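Local coordinates for nucleocapsid (Crimean-congo hemorrhagic fever virus, PDB 4AKL), which binds single- and double-stranded RNA, probably packaging the viral genome, and displays sequence-non-specific DNA endonuclease activity, at residues G227-L230 with V231-G234. Sequence-based numbering, arbitrary orientation.
Sequences GIAL and VATG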
loop_
_atom_site.group_PDB
_atom_site.type_symbol
_atom_site.label_atom_id
_atom_site.label_comp_id
_atom_site.label_asym_id
_atom_site.label_seq_id
_atom_site.Cartn_x
_atom_site.Cartn_y
_atom_site.Cartn_z
ATOM N N GLY A 227 -11.921 10.016 -31.182
ATOM C CA GLY A 227 -12.983 8.999 -31.350
ATOM C C GLY A 227 -13.828 8.627 -30.123
ATOM O O GLY A 227 -14.625 7.686 -30.182
ATOM N N ILE A 228 -13.667 9.373 -29.034
ATOM C CA ILE A 228 -14.367 9.128 -27.771
ATOM C C ILE A 228 -15.542 10.139 -27.580
ATOM O O ILE A 228 -15.351 11.345 -27.781
ATOM C CB ILE A 228 -13.329 9.208 -26.632
ATOM C CG1 ILE A 228 -13.764 8.432 -25.386
ATOM C CG2 ILE A 228 -12.939 10.666 -26.305
ATOM C CD1 ILE A 228 -12.492 7.644 -24.745
ATOM N N ALA A 229 -16.731 9.634 -27.199
ATOM C CA ALA A 229 -17.959 10.456 -27.038
ATOM C C ALA A 229 -17.792 11.606 -26.049
ATOM O O ALA A 229 -17.425 11.397 -24.880
ATOM C CB ALA A 229 -19.114 9.605 -26.596
ATOM N N LEU A 230 -18.080 12.817 -26.508
ATOM C CA LEU A 230 -17.950 14.016 -25.675
ATOM C C LEU A 230 -18.685 13.871 -24.328
ATOM O O LEU A 230 -18.198 14.372 -23.294
ATOM C CB LEU A 230 -18.424 15.257 -26.425
ATOM C CG LEU A 230 -17.655 15.625 -27.708
ATOM C CD1 LEU A 230 -18.460 16.718 -28.518
ATOM C CD2 LEU A 230 -16.203 16.055 -27.409
ATOM N N VAL A 231 -19.827 13.181 -24.343
ATOM C CA VAL A 231 -20.563 12.833 -23.117
ATOM C C VAL A 231 -19.697 12.063 -22.136
ATOM O O VAL A 231 -19.693 12.379 -20.948
ATOM C CB VAL A 231 -21.850 11.991 -23.419
ATOM C CG1 VAL A 231 -22.378 11.297 -22.147
ATOM C CG2 VAL A 231 -22.920 12.865 -24.030
ATOM N N ALA A 232 -18.965 11.063 -22.632
ATOM C CA ALA A 232 -18.055 10.258 -21.767
ATOM C C ALA A 232 -16.916 11.117 -21.193
ATOM O O ALA A 232 -16.757 11.214 -19.976
ATOM C CB ALA A 232 -17.485 9.087 -22.539
ATOM N N THR A 233 -16.137 11.745 -22.083
ATOM C CA THR A 233 -15.016 12.616 -21.664
ATOM C C THR A 233 -15.503 13.753 -20.770
ATOM O O THR A 233 -14.828 14.113 -19.810
ATOM C CB THR A 233 -14.180 13.182 -22.870
ATOM O OG1 THR A 233 -15.009 13.892 -23.772
ATOM C CG2 THR A 233 -13.517 12.062 -23.633
ATOM N N GLY A 234 -16.687 14.280 -21.077
ATOM C CA GLY A 234 -17.316 15.328 -20.283
ATOM C C GLY A 234 -17.565 14.896 -18.854
ATOM O O GLY A 234 -17.093 15.541 -17.914
#
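Ala229 and Thr233 are joined by the first i to i+4 backbone bond of helix 230-242, Thr233 N lying 3.1 Å from Ala229 O, and the next such bond ties Gly234 N to Leu230 O over 2.7 Å. The first is fairly straight, with an N-H...O angle of 159°, and Ala232 N adds a weak, strongly bent bond to the same oxygen, so two amides of the first turn share one acceptor. Ala229 holds the N-cap position. Its methyl has no hydrogen-bonding atom, and its part in the bonds across the turn is played by its carbonyl; being small, it suits a buried site facing His283 of helix 270-292. Its CB lies 4.4 Å from the CB of Ala232, a loose apolar contact between two methyls. This turn starts a helix in an all-helical region, where the incoming loop and helix 230-242 both pack on helix 270-292: Ile228 reaches Lys286 and Leu290, while Val231 meets His283 as well as Trp217 and Ile220. The aliphatic side chains of Ile228 and Val231 suit packing on Leu290 and Ile220. Leu230 heads away from the turn onto Trp217, where a large apolar group fits. The side chain of Thr233 starts toward residues 227-230. With chi1 at 57°, OG1 sits between its own N and C and gives its proton to Leu230 O, 3.3 Å away, in a weak bond beside that from Gly234 N; a threonine suits this place because its short hydroxyl can fold back to a carbonyl of the preceding turn. At Gly234, the absence of a side chain suits the close approach of Leu230 O.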